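Local structure of dimethyl-sulfide monooxygenase (Hyphomicrobium sulfonivorans, 6AK1) at residues I5-F10 and D392-A397; F10-V15 and A77-V82; G61-Y66 and S136-S141; E110-L115 and D162-V167; T221-Q226 and G429-K434. The protein catalyses, as the large subunit of an FMN-dependent monooxygenase, the oxidation of dimethyl sulfide by oxygen and NADH to methanethiol and formaldehyde. One frame throughout, in Å; residues are numbered along the deposited sequence.

Contact 1. Residues I5-F10 and D392-A397; sequences IVLNAF and DGFNLA
Ile5 meets Phe394 at the rim of its ring, with the Ile5 CG2 methyl 3.5 Å from Phe394 CE2 and close to the ring plane. CG2 stands anti to the backbone N of Ile5 (chi1, measured to CG1, is -59°), which carries the methyl to the aromatic edge. Leu7 CD2 reaches the same edge more loosely, and Val386 of helix 375-388 lies against both Ile5 and Phe394. At the far end Ala397 CB sits 4.1 Å from Phe10 CD2, again near the ring plane. Between these ends strands 6-10 and 393-397 run parallel, the first strand of the TIM barrel paired with the last. Five backbone hydrogen bonds zip them together, from Val6 N to Asp392 O through to Phe10 N to Leu396 O. Gly393 CA makes a CA-H...O contact with Val6 O at 3.1 Å; a beta carbon on Gly393 would collide with that oxygen. On the sheet face opposite Phe394, Asn8 ND2 donates to Asn395 OD1 over 3.0 Å, with the acceptor in the Asn8 amide plane and the two amides 49° apart. The Asp392 carboxylate binds Arg262 and Lys3. Barrel closure thus combines the backbone ladder with a buried amide pair, in which Asn8 satisfies the Asn395 carbonyl oxygen.

Contact 2. Residues F10-V15 and A77-V82; sequences FDMTCV and ADQVPV
Val15, Ala77 and Pro81 are joined through one water, and no direct hydrogen bond links 10-15 to 77-82. The water accepts from Val15 N at 2.8 Å and donates to Ala77 O and to Pro81 O, so two carbonyls of the loop and one amide of the strand's extension share it. Pro81 follows a cis peptide bond, and Ala77, with positive phi, is the C-prime residue of the Schellman motif that ends helix 71-75. Beside the water, Val15 CB packs on Ala77 CB at 3.6 Å. Pro81 O also lies close to Cys14 CB, while Cys14 SG rests near Gln79 CA at 3.8 Å. Deeper in, Met12 extends away from its strand, CG anti to the backbone N (chi1 180°), and crosses the Gln79 side chain at about a right angle. Met12 CE lies 3.3 Å from Gln79 OE1 and 3.8 Å from Val82 CG2, touching both residues with its methyl. The Gln79 amide is held at both ends, OE1 by Tyr63 OH and NE2 by His17 O. With an alanine here, the Met12 thioether would probably lose the amide it crosses, and Tyr63 OH and His17 O their hydrogen-bond partner. Segment 10-15 carries strand 6-12 into a loop that meets the one after helix 71-75, where Val82 touches Asp58, a residue that by similarity binds FMN. Thr13 and Ala77 make backbone bonds to Asn83 and Ser16 alongside; between the two segments themselves, apolar packing and a shared water take the place of a strand ladder.

Contact 3. Residues G61-Y66 and S136-S141; sequences GVYDVY and SSYLNS
Gly61 lies against Leu139 and Ser141 where two strand-to-helix loops of the TIM barrel meet, one following strand 53-57 and the other leading from strand 130-135 into helix 140-146. Gly61 CA is 3.3 Å from Ser141 OG, and a beta carbon on this residue would run into Leu139 CB. Next, Val62 N donates to Ser141 OG over 2.9 Å, with an angle of 155° at the hydrogen. Ser141 OG sits between its own backbone N and carbonyl carbon (chi1 69°), the crowded position, from which it faces the Val62 amide. The Val62 CG2 methyl covers the same hydroxyl at 3.4 Å. Val62 O is tied back to the helix by a water that donates to it and accepts from Ser141 N, so the start of helix 140-146 engages both the amide and the carbonyl of Val62. Replacing this serine by alanine removes the hydroxyl, and the Val62 amide is likely to lose its acceptor, with the water bridge as the remaining polar link at Val62. Tyr63 then turns one ring face to Leu139 in a CH-pi approach, Leu139 CD1 lying 4.1 Å from the centroid of the Tyr63 ring and 27° off the ring normal, while Trp315 meets the ring edge-to-face. Asp64 skirts the helix start, its OD2 4.2 Å from Ser141 CB.

Contact 4. Residues E110-L115 and D162-V167; sequences EQPYLL and DEYMEV
Tyr164 and Pro112 form the dense part of the contact. Pro112 CB stands over one face of the Tyr164 ring, 3.8 Å from its centroid and 15° off the normal, a CH-pi contact displaced toward the rim. Pro112 CD adds to it at 3.6 Å from Tyr164 CE2. With CG anti to the backbone N (chi1 -166°), the Tyr164 ring reaches across to the neighbouring segment, where its OH donates to Glu110 O at 2.8 Å. The carbonyl oxygen lies near the ring plane, yet the hydroxyl approaches from above the carbonyl plane, off the lone-pair directions. Both helices belong to the outer layer of the TIM barrel: Pro112 is in the first turn of helix 112-126, just after the N-cap residue Gln111, and Tyr164 is on helix 157-174. Trp132 of strand 130-135 touches both Tyr164 and Leu115 from the barrel side. Leu115 CD2 closes on Tyr164 OH at 3.7 Å, and Val167 CG1 covers Pro112 CB at 3.8 Å. Toward solvent the fit is looser. The CB of Gln111 is directed away from helix 157-174, and the carboxylate of Glu110 leads off to a salt bridge with Arg118.

Contact 5. Residues T221-Q226 and G429-K434; sequences TPVIFQ and GSLRRK
Arg432 approaches Val223 first through its CB, 3.8 Å from Val223 CG2. The same methyl lies 3.6 Å from Arg432 N and 4.0 Å from Leu431 CG, so it nestles against the first turn of helix 431-435. Beyond CB the arginine chain starts out extended, CG anti to the backbone N (chi1 -179°), and then bends at chi3 (-67°), bringing the guanidinium back over the Val223 methyl, which lies toward the rim of one face. NE forms a salt bridge with Glu242, which probably offsets the buried charge and whose other carboxylate oxygen accepts from Ile224 N. The fold here is the entry to strand 223-227 of the TIM barrel, met by a C-terminal helix whose N-cap is Ser430, with Ser430 OG accepting from Arg433 N. At the tip of Arg432, NH1 and NH2 converge on one acceptor, Thr221 O. NH1 donates to Thr221 O with the oxygen near the guanidinium plane, though the modelled 2.5 Å is short enough to be doubtful as an exact length. NH2 makes a weak, bent bond to Thr221 O at 3.0 Å, and also donates to Gly441 O.

From the N terminus, contact 1 opens on strand 6-12 and contact 2 on its continuation, the two sharing Phe10. Contact 3 opens at 61-66 before contact 2 closes at 77-82, so these two cross. Contact 4 in turn opens at 110-115 inside contact 3 and closes at 162-167, beyond 136-141, crossing it as well. All three nest within the long loop that contact 1 closes at 392-397, joining the first and last barrel strands. Contact 5 opens at 221-226 within that loop but closes after it, at 429-434, so it crosses contact 1. Contact 2 ties the end of strand 6-12 to the loop after helix 71-75, contact 3 two strand-to-helix loops, contact 4 two outer helices, and contact 5 a C-terminal helix to a barrel strand.

Contact 1. Residues I5-F10 and D392-A397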
# COMPACT_ATOMS: atom_id res chain seq x y z
N ILE A 5 -6.38 -17.15 1.19
CA ILE A 5 -6.45 -15.90 0.44
C ILE A 5 -6.29 -14.72 1.41
O ILE A 5 -6.96 -14.66 2.45
CB ILE A 5 -7.77 -15.81 -0.34
CG1 ILE A 5 -7.88 -16.99 -1.31
CG2 ILE A 5 -7.86 -14.50 -1.07
CD1 ILE A 5 -9.23 -17.09 -2.04
N VAL A 6 -5.39 -13.80 1.08
CA VAL A 6 -5.14 -12.62 1.90
C VAL A 6 -6.16 -11.54 1.53
O VAL A 6 -6.29 -11.18 0.35
CB VAL A 6 -3.70 -12.12 1.72
CG1 VAL A 6 -3.52 -10.76 2.38
CG2 VAL A 6 -2.71 -13.13 2.30
N LEU A 7 -6.87 -11.02 2.53
CA LEU A 7 -7.91 -10.02 2.30
C LEU A 7 -7.48 -8.69 2.90
O LEU A 7 -7.28 -8.59 4.11
CB LEU A 7 -9.23 -10.48 2.92
CG LEU A 7 -9.70 -11.84 2.40
CD1 LEU A 7 -10.90 -12.34 3.19
CD2 LEU A 7 -10.00 -11.77 0.90
N ASN A 8 -7.32 -7.68 2.05
CA ASN A 8 -6.97 -6.33 2.46
C ASN A 8 -8.05 -5.36 2.01
O ASN A 8 -8.60 -5.50 0.91
CB ASN A 8 -5.63 -5.86 1.85
CG ASN A 8 -4.43 -6.63 2.35
OD1 ASN A 8 -4.46 -7.30 3.38
ND2 ASN A 8 -3.33 -6.50 1.62
N ALA A 9 -8.33 -4.36 2.84
CA ALA A 9 -9.14 -3.23 2.41
C ALA A 9 -8.23 -2.13 1.90
O ALA A 9 -7.28 -1.73 2.57
CB ALA A 9 -10.03 -2.70 3.54
N PHE A 10 -8.51 -1.65 0.70
CA PHE A 10 -7.80 -0.56 0.06
C PHE A 10 -8.60 0.72 0.31
O PHE A 10 -9.80 0.77 -0.01
CB PHE A 10 -7.63 -0.87 -1.42
CG PHE A 10 -6.65 0.01 -2.16
CD1 PHE A 10 -5.41 0.33 -1.61
CD2 PHE A 10 -6.95 0.46 -3.44
CE1 PHE A 10 -4.51 1.13 -2.31
CE2 PHE A 10 -6.05 1.26 -4.15
CZ PHE A 10 -4.84 1.60 -3.59
N ASP A 392 -1.55 -13.75 -4.31
CA ASP A 392 -1.79 -14.22 -2.95
C ASP A 392 -3.06 -13.65 -2.31
O ASP A 392 -3.53 -14.20 -1.32
CB ASP A 392 -0.59 -13.90 -2.06
CG ASP A 392 0.66 -14.66 -2.48
OD1 ASP A 392 0.78 -15.85 -2.10
OD2 ASP A 392 1.53 -14.10 -3.18
N GLY A 393 -3.63 -12.60 -2.87
CA GLY A 393 -4.84 -12.03 -2.31
C GLY A 393 -5.16 -10.70 -2.96
O GLY A 393 -4.70 -10.40 -4.07
N PHE A 394 -5.93 -9.88 -2.23
CA PHE A 394 -6.58 -8.75 -2.87
C PHE A 394 -6.48 -7.49 -2.03
O PHE A 394 -6.57 -7.53 -0.80
CB PHE A 394 -8.06 -9.08 -3.15
CG PHE A 394 -8.24 -10.36 -3.93
CD1 PHE A 394 -8.16 -10.36 -5.31
CD2 PHE A 394 -8.43 -11.57 -3.27
CE1 PHE A 394 -8.31 -11.54 -6.03
CE2 PHE A 394 -8.57 -12.74 -3.97
CZ PHE A 394 -8.51 -12.73 -5.36
N ASN A 395 -6.28 -6.37 -2.73
CA ASN A 395 -6.51 -5.03 -2.20
C ASN A 395 -7.87 -4.60 -2.72
O ASN A 395 -8.00 -4.15 -3.87
CB ASN A 395 -5.42 -4.05 -2.63
CG ASN A 395 -4.27 -4.00 -1.64
OD1 ASN A 395 -4.18 -4.83 -0.73
ND2 ASN A 395 -3.38 -3.03 -1.82
N LEU A 396 -8.88 -4.77 -1.87
CA LEU A 396 -10.28 -4.55 -2.22
C LEU A 396 -10.60 -3.06 -2.16
O LEU A 396 -10.70 -2.48 -1.08
CB LEU A 396 -11.16 -5.35 -1.27
CG LEU A 396 -10.84 -6.85 -1.37
CD1 LEU A 396 -11.43 -7.65 -0.25
CD2 LEU A 396 -11.32 -7.38 -2.72
N ALA A 397 -10.75 -2.45 -3.33
CA ALA A 397 -11.13 -1.05 -3.43
C ALA A 397 -12.64 -0.91 -3.27
O ALA A 397 -13.41 -1.86 -3.45
CB ALA A 397 -10.69 -0.47 -4.77

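Contact 2. Residues F10-V15 and A77-V82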
# COMPACT_ATOMS: atom_id res chain seq x y z
N PHE A 10 -8.51 -1.65 0.70
CA PHE A 10 -7.80 -0.56 0.06
C PHE A 10 -8.60 0.72 0.31
O PHE A 10 -9.80 0.77 -0.01
CB PHE A 10 -7.63 -0.87 -1.42
CG PHE A 10 -6.65 0.01 -2.16
CD1 PHE A 10 -5.41 0.33 -1.61
CD2 PHE A 10 -6.95 0.46 -3.44
CE1 PHE A 10 -4.51 1.13 -2.31
CE2 PHE A 10 -6.05 1.26 -4.15
CZ PHE A 10 -4.84 1.60 -3.59
N ASP A 11 -7.96 1.72 0.90
CA ASP A 11 -8.61 2.99 1.20
C ASP A 11 -7.57 4.11 1.05
O ASP A 11 -6.42 3.86 0.70
CB ASP A 11 -9.23 2.96 2.62
CG ASP A 11 -10.47 3.86 2.76
OD1 ASP A 11 -10.53 4.96 2.19
OD2 ASP A 11 -11.40 3.48 3.48
N MET A 12 -8.00 5.34 1.29
CA MET A 12 -7.12 6.50 1.18
C MET A 12 -7.77 7.59 2.00
O MET A 12 -8.98 7.59 2.18
CB MET A 12 -6.93 6.91 -0.30
CG MET A 12 -6.04 8.12 -0.53
SD MET A 12 -5.60 8.33 -2.30
CE MET A 12 -5.13 10.04 -2.31
N THR A 13 -6.97 8.51 2.55
CA THR A 13 -7.54 9.51 3.45
C THR A 13 -8.15 10.67 2.63
O THR A 13 -7.78 11.83 2.77
CB THR A 13 -6.50 10.02 4.44
OG1 THR A 13 -5.64 8.95 4.85
CG2 THR A 13 -7.20 10.60 5.67
N CYS A 14 -9.10 10.30 1.77
CA CYS A 14 -9.74 11.23 0.85
C CYS A 14 -11.13 10.68 0.51
O CYS A 14 -11.52 9.62 0.98
CB CYS A 14 -8.91 11.41 -0.42
SG CYS A 14 -8.88 9.93 -1.46
N VAL A 15 -11.85 11.40 -0.37
CA VAL A 15 -13.24 11.04 -0.67
C VAL A 15 -13.31 10.07 -1.85
O VAL A 15 -13.71 8.91 -1.69
CB VAL A 15 -14.08 12.30 -0.93
CG1 VAL A 15 -15.52 11.91 -1.29
CG2 VAL A 15 -14.05 13.24 0.29
N ALA A 77 -14.01 15.64 -5.75
CA ALA A 77 -13.17 15.24 -4.62
C ALA A 77 -12.29 14.05 -4.96
O ALA A 77 -12.11 13.13 -4.15
CB ALA A 77 -14.02 14.95 -3.37
N ASP A 78 -11.71 14.07 -6.16
CA ASP A 78 -10.86 12.98 -6.67
C ASP A 78 -9.46 13.12 -6.09
O ASP A 78 -8.57 13.77 -6.65
CB ASP A 78 -10.85 12.99 -8.20
CG ASP A 78 -12.25 12.92 -8.77
OD1 ASP A 78 -12.91 11.86 -8.61
OD2 ASP A 78 -12.71 13.93 -9.35
N GLN A 79 -9.27 12.47 -4.93
CA GLN A 79 -8.02 12.44 -4.15
C GLN A 79 -7.59 13.84 -3.72
O GLN A 79 -6.43 14.05 -3.36
CB GLN A 79 -6.92 11.70 -4.93
CG GLN A 79 -7.31 10.23 -5.22
CD GLN A 79 -6.15 9.38 -5.73
OE1 GLN A 79 -4.98 9.75 -5.61
NE2 GLN A 79 -6.48 8.23 -6.33
N VAL A 80 -8.52 14.79 -3.73
CA VAL A 80 -8.35 16.07 -3.07
C VAL A 80 -9.72 16.47 -2.52
O VAL A 80 -10.72 16.38 -3.22
CB VAL A 80 -7.76 17.15 -4.03
CG1 VAL A 80 -8.67 17.40 -5.24
CG2 VAL A 80 -7.48 18.46 -3.27
N PRO A 81 -9.80 16.87 -1.24
CA PRO A 81 -8.72 16.95 -0.24
C PRO A 81 -8.16 15.59 0.16
O PRO A 81 -8.85 14.59 0.05
CB PRO A 81 -9.41 17.62 0.96
CG PRO A 81 -10.88 17.30 0.79
CD PRO A 81 -11.10 17.32 -0.70
N VAL A 82 -6.91 15.56 0.61
CA VAL A 82 -6.30 14.33 1.10
C VAL A 82 -5.54 14.65 2.38
O VAL A 82 -4.73 15.58 2.42
CB VAL A 82 -5.39 13.68 0.04
CG1 VAL A 82 -4.40 14.67 -0.48
CG2 VAL A 82 -4.67 12.44 0.62
O HOH W 1 -11.12 13.88 -1.40

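Contact 3. Residues G61-Y66 and S136-S141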
# COMPACT_ATOMS: atom_id res chain seq x y z
N GLY A 61 0.33 15.43 -4.31
CA GLY A 61 0.07 16.28 -5.45
C GLY A 61 -1.37 16.11 -5.92
O GLY A 61 -2.09 15.21 -5.46
N VAL A 62 -1.78 16.97 -6.85
CA VAL A 62 -3.17 17.01 -7.31
C VAL A 62 -3.25 16.57 -8.76
O VAL A 62 -2.26 16.59 -9.50
CB VAL A 62 -3.80 18.40 -7.13
CG1 VAL A 62 -3.79 18.80 -5.60
CG2 VAL A 62 -3.05 19.41 -7.98
N TYR A 63 -4.45 16.14 -9.16
CA TYR A 63 -4.72 15.66 -10.52
C TYR A 63 -5.18 16.86 -11.34
O TYR A 63 -6.36 17.22 -11.37
CB TYR A 63 -5.76 14.54 -10.48
CG TYR A 63 -5.25 13.25 -9.84
CD1 TYR A 63 -5.06 13.16 -8.47
CD2 TYR A 63 -4.99 12.12 -10.61
CE1 TYR A 63 -4.60 11.98 -7.88
CE2 TYR A 63 -4.53 10.94 -10.03
CZ TYR A 63 -4.34 10.87 -8.67
OH TYR A 63 -3.89 9.70 -8.09
N ASP A 64 -4.23 17.50 -12.01
CA ASP A 64 -4.49 18.72 -12.76
C ASP A 64 -4.21 18.57 -14.26
O ASP A 64 -3.99 19.58 -14.94
CB ASP A 64 -3.68 19.88 -12.19
CG ASP A 64 -2.19 19.57 -12.06
OD1 ASP A 64 -1.73 18.54 -12.61
OD2 ASP A 64 -1.48 20.37 -11.42
N VAL A 65 -4.19 17.35 -14.79
CA VAL A 65 -3.94 17.15 -16.22
C VAL A 65 -5.20 17.38 -17.05
O VAL A 65 -5.18 18.11 -18.05
CB VAL A 65 -3.35 15.75 -16.47
CG1 VAL A 65 -3.39 15.40 -17.97
CG2 VAL A 65 -1.93 15.67 -15.92
N TYR A 66 -6.31 16.76 -16.66
CA TYR A 66 -7.54 16.87 -17.42
C TYR A 66 -8.04 18.31 -17.45
O TYR A 66 -8.26 18.92 -16.39
CB TYR A 66 -8.61 15.95 -16.85
CG TYR A 66 -9.96 16.07 -17.53
CD1 TYR A 66 -10.09 15.89 -18.91
CD2 TYR A 66 -11.10 16.35 -16.79
CE1 TYR A 66 -11.34 16.00 -19.54
CE2 TYR A 66 -12.35 16.45 -17.40
CZ TYR A 66 -12.46 16.29 -18.78
OH TYR A 66 -13.70 16.39 -19.39
N SER A 136 7.46 6.42 -4.56
CA SER A 136 8.22 7.55 -5.09
C SER A 136 7.22 8.50 -5.74
O SER A 136 6.73 8.24 -6.85
CB SER A 136 9.28 7.09 -6.10
OG SER A 136 9.99 5.95 -5.63
N SER A 137 6.92 9.61 -5.05
CA SER A 137 5.90 10.56 -5.51
C SER A 137 6.15 11.00 -6.95
O SER A 137 7.29 11.22 -7.36
CB SER A 137 5.88 11.79 -4.59
OG SER A 137 5.22 12.88 -5.23
N TYR A 138 5.06 11.15 -7.70
CA TYR A 138 5.20 11.53 -9.10
C TYR A 138 4.31 12.67 -9.54
O TYR A 138 4.62 13.28 -10.58
CB TYR A 138 4.93 10.32 -10.02
CG TYR A 138 3.49 9.86 -10.06
CD1 TYR A 138 2.96 9.10 -9.02
CD2 TYR A 138 2.67 10.17 -11.14
CE1 TYR A 138 1.64 8.67 -9.05
CE2 TYR A 138 1.34 9.75 -11.18
CZ TYR A 138 0.84 9.00 -10.14
OH TYR A 138 -0.47 8.57 -10.17
N LEU A 139 3.25 13.01 -8.82
CA LEU A 139 2.36 14.06 -9.30
C LEU A 139 3.05 15.42 -9.23
O LEU A 139 3.70 15.76 -8.23
CB LEU A 139 1.04 14.06 -8.52
CG LEU A 139 0.13 12.86 -8.79
CD1 LEU A 139 -1.07 12.89 -7.88
CD2 LEU A 139 -0.32 12.79 -10.26
N ASN A 140 2.90 16.20 -10.30
CA ASN A 140 3.81 17.31 -10.59
C ASN A 140 3.69 18.44 -9.58
O ASN A 140 4.68 19.09 -9.25
CB ASN A 140 3.54 17.80 -12.02
CG ASN A 140 4.37 19.02 -12.41
OD1 ASN A 140 3.82 20.06 -12.82
ND2 ASN A 140 5.70 18.90 -12.30
N SER A 141 2.48 18.72 -9.08
CA SER A 141 2.32 19.83 -8.15
C SER A 141 3.00 19.56 -6.81
O SER A 141 3.28 20.51 -6.06
CB SER A 141 0.83 20.14 -7.94
OG SER A 141 0.20 19.09 -7.22
O HOH W 2 0.17 17.73 -10.01

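Contact 4. Residues E110-L115 and D162-V167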
# COMPACT_ATOMS: atom_id res chain seq x y z
N GLU A 110 10.83 13.29 2.26
CA GLU A 110 11.14 13.16 3.67
C GLU A 110 12.50 12.50 3.86
O GLU A 110 12.77 11.44 3.27
CB GLU A 110 10.06 12.35 4.39
CG GLU A 110 10.11 12.55 5.89
CD GLU A 110 8.93 11.94 6.60
OE1 GLU A 110 9.03 11.78 7.84
OE2 GLU A 110 7.91 11.64 5.93
N GLN A 111 13.33 13.11 4.70
CA GLN A 111 14.64 12.56 5.02
C GLN A 111 14.48 11.19 5.68
O GLN A 111 13.57 10.99 6.49
CB GLN A 111 15.40 13.51 5.95
CG GLN A 111 15.62 14.93 5.41
CD GLN A 111 14.44 15.89 5.67
OE1 GLN A 111 13.31 15.46 5.87
NE2 GLN A 111 14.72 17.20 5.64
N PRO A 112 15.37 10.23 5.38
CA PRO A 112 15.18 8.87 5.94
C PRO A 112 15.25 8.79 7.45
O PRO A 112 14.49 8.02 8.05
CB PRO A 112 16.32 8.06 5.28
CG PRO A 112 17.32 9.09 4.82
CD PRO A 112 16.51 10.31 4.46
N TYR A 113 16.12 9.58 8.10
CA TYR A 113 16.21 9.55 9.56
C TYR A 113 14.87 9.88 10.21
O TYR A 113 14.49 9.26 11.20
CB TYR A 113 17.29 10.53 10.03
CG TYR A 113 17.69 10.37 11.48
CD1 TYR A 113 18.58 9.38 11.86
CD2 TYR A 113 17.20 11.23 12.46
CE1 TYR A 113 18.96 9.22 13.18
CE2 TYR A 113 17.58 11.08 13.78
CZ TYR A 113 18.46 10.08 14.13
OH TYR A 113 18.85 9.93 15.43
N LEU A 114 14.15 10.86 9.67
CA LEU A 114 12.87 11.27 10.26
C LEU A 114 11.75 10.29 9.92
O LEU A 114 10.90 10.01 10.78
CB LEU A 114 12.50 12.67 9.79
CG LEU A 114 13.36 13.82 10.32
CD1 LEU A 114 12.84 15.13 9.72
CD2 LEU A 114 13.36 13.86 11.86
N LEU A 115 11.68 9.81 8.69
CA LEU A 115 10.66 8.82 8.37
C LEU A 115 10.86 7.56 9.22
O LEU A 115 9.89 6.98 9.71
CB LEU A 115 10.65 8.48 6.87
CG LEU A 115 9.56 7.45 6.47
CD1 LEU A 115 8.16 7.87 6.96
CD2 LEU A 115 9.56 7.19 4.96
N ASP A 162 17.79 2.88 -3.51
CA ASP A 162 18.51 1.79 -2.86
C ASP A 162 19.21 2.28 -1.60
O ASP A 162 19.16 1.63 -0.55
CB ASP A 162 19.56 1.18 -3.80
CG ASP A 162 18.97 0.18 -4.78
OD1 ASP A 162 17.98 -0.52 -4.46
OD2 ASP A 162 19.54 0.06 -5.89
N GLU A 163 19.90 3.42 -1.70
CA GLU A 163 20.66 3.90 -0.55
C GLU A 163 19.73 4.41 0.54
O GLU A 163 20.03 4.28 1.72
CB GLU A 163 21.63 4.99 -0.98
CG GLU A 163 22.71 5.28 0.08
CD GLU A 163 23.53 6.51 -0.25
OE1 GLU A 163 23.83 6.72 -1.45
OE2 GLU A 163 23.85 7.28 0.67
N TYR A 164 18.59 4.99 0.14
CA TYR A 164 17.56 5.38 1.09
C TYR A 164 17.16 4.21 1.98
O TYR A 164 17.14 4.34 3.21
CB TYR A 164 16.35 5.93 0.33
CG TYR A 164 15.36 6.68 1.21
CD1 TYR A 164 14.48 5.98 2.06
CD2 TYR A 164 15.28 8.07 1.18
CE1 TYR A 164 13.57 6.65 2.86
CE2 TYR A 164 14.37 8.75 1.97
CZ TYR A 164 13.52 8.04 2.81
OH TYR A 164 12.60 8.70 3.60
N MET A 165 16.82 3.05 1.37
CA MET A 165 16.41 1.87 2.13
C MET A 165 17.55 1.32 2.98
O MET A 165 17.34 0.88 4.11
CB MET A 165 15.90 0.78 1.20
CG MET A 165 14.81 1.20 0.23
SD MET A 165 13.28 1.72 1.05
CE MET A 165 12.78 0.20 1.89
N GLU A 166 18.77 1.31 2.42
CA GLU A 166 19.95 0.94 3.20
C GLU A 166 20.02 1.72 4.52
O GLU A 166 20.18 1.13 5.60
CB GLU A 166 21.21 1.16 2.36
CG GLU A 166 22.54 1.06 3.11
CD GLU A 166 23.76 1.33 2.21
OE1 GLU A 166 23.58 1.65 1.01
OE2 GLU A 166 24.90 1.21 2.71
N VAL A 167 19.85 3.04 4.45
CA VAL A 167 19.84 3.87 5.66
C VAL A 167 18.75 3.41 6.62
O VAL A 167 19.00 3.21 7.82
CB VAL A 167 19.66 5.36 5.30
CG1 VAL A 167 19.39 6.18 6.55
CG2 VAL A 167 20.89 5.89 4.53

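Contact 5. Residues T221-Q226 and G429-K434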
# COMPACT_ATOMS: atom_id res chain seq x y z
N THR A 221 11.91 -3.66 11.46
CA THR A 221 11.58 -3.11 10.16
C THR A 221 10.10 -3.37 9.88
O THR A 221 9.67 -4.53 9.90
CB THR A 221 12.44 -3.75 9.07
OG1 THR A 221 13.82 -3.42 9.29
CG2 THR A 221 12.01 -3.26 7.68
N PRO A 222 9.29 -2.34 9.65
CA PRO A 222 7.89 -2.59 9.28
C PRO A 222 7.81 -3.45 8.03
O PRO A 222 8.75 -3.50 7.22
CB PRO A 222 7.34 -1.19 9.03
CG PRO A 222 8.56 -0.35 8.76
CD PRO A 222 9.64 -0.92 9.59
N VAL A 223 6.69 -4.16 7.88
CA VAL A 223 6.47 -4.92 6.66
C VAL A 223 6.60 -3.98 5.47
O VAL A 223 6.04 -2.88 5.48
CB VAL A 223 5.08 -5.60 6.69
CG1 VAL A 223 4.83 -6.33 5.38
CG2 VAL A 223 4.99 -6.58 7.85
N ILE A 224 7.37 -4.39 4.47
CA ILE A 224 7.61 -3.55 3.31
C ILE A 224 6.58 -3.87 2.24
O ILE A 224 6.53 -4.99 1.72
CB ILE A 224 9.04 -3.72 2.78
CG1 ILE A 224 10.05 -3.56 3.93
CG2 ILE A 224 9.29 -2.71 1.68
CD1 ILE A 224 10.07 -2.16 4.56
N PHE A 225 5.74 -2.89 1.91
CA PHE A 225 4.84 -2.97 0.77
C PHE A 225 5.39 -2.10 -0.36
O PHE A 225 5.96 -1.04 -0.12
CB PHE A 225 3.42 -2.49 1.12
CG PHE A 225 2.65 -3.42 2.03
CD1 PHE A 225 3.12 -4.68 2.33
CD2 PHE A 225 1.44 -3.01 2.58
CE1 PHE A 225 2.39 -5.52 3.17
CE2 PHE A 225 0.70 -3.85 3.41
CZ PHE A 225 1.18 -5.10 3.70
N GLN A 226 5.21 -2.57 -1.59
CA GLN A 226 5.65 -1.82 -2.76
C GLN A 226 4.74 -2.11 -3.94
O GLN A 226 4.18 -3.20 -4.05
CB GLN A 226 7.07 -2.16 -3.19
CG GLN A 226 8.12 -1.70 -2.23
CD GLN A 226 9.49 -2.14 -2.65
OE1 GLN A 226 9.94 -3.22 -2.29
NE2 GLN A 226 10.16 -1.31 -3.43
N GLY A 429 0.67 -12.78 16.75
CA GLY A 429 1.96 -12.15 16.51
C GLY A 429 1.86 -10.93 15.63
O GLY A 429 0.78 -10.44 15.28
N SER A 430 3.03 -10.44 15.25
CA SER A 430 3.15 -9.24 14.45
C SER A 430 2.54 -9.44 13.06
O SER A 430 2.26 -10.56 12.62
CB SER A 430 4.62 -8.84 14.33
OG SER A 430 5.34 -9.84 13.62
N LEU A 431 2.35 -8.32 12.36
CA LEU A 431 1.87 -8.37 10.99
C LEU A 431 2.79 -9.22 10.11
O LEU A 431 2.31 -10.02 9.29
CB LEU A 431 1.73 -6.95 10.43
CG LEU A 431 1.21 -6.84 8.99
CD1 LEU A 431 -0.14 -7.53 8.85
CD2 LEU A 431 1.10 -5.38 8.58
N ARG A 432 4.10 -9.08 10.28
CA ARG A 432 5.02 -9.91 9.50
C ARG A 432 4.84 -11.38 9.83
O ARG A 432 4.92 -12.23 8.94
CB ARG A 432 6.47 -9.49 9.72
CG ARG A 432 7.41 -10.35 8.88
CD ARG A 432 8.86 -9.88 8.87
NE ARG A 432 9.04 -8.59 8.19
CZ ARG A 432 9.34 -7.47 8.83
NH1 ARG A 432 9.49 -6.35 8.17
NH2 ARG A 432 9.51 -7.50 10.15
N ARG A 433 4.60 -11.71 11.10
CA ARG A 433 4.37 -13.11 11.45
C ARG A 433 3.09 -13.61 10.79
O ARG A 433 3.06 -14.72 10.25
CB ARG A 433 4.31 -13.29 12.96
CG ARG A 433 4.27 -14.74 13.39
CD ARG A 433 4.49 -14.91 14.88
NE ARG A 433 4.76 -16.31 15.21
CZ ARG A 433 3.84 -17.25 15.34
NH1 ARG A 433 2.55 -16.96 15.18
NH2 ARG A 433 4.20 -18.50 15.62
N LYS A 434 2.04 -12.79 10.80
CA LYS A 434 0.78 -13.18 10.17
C LYS A 434 0.92 -13.36 8.66
O LYS A 434 0.37 -14.30 8.09
CB LYS A 434 -0.30 -12.15 10.49
CG LYS A 434 -0.78 -12.16 11.94
CD LYS A 434 -1.21 -10.74 12.36
CE LYS A 434 -2.27 -10.76 13.46
NZ LYS A 434 -1.79 -11.21 14.79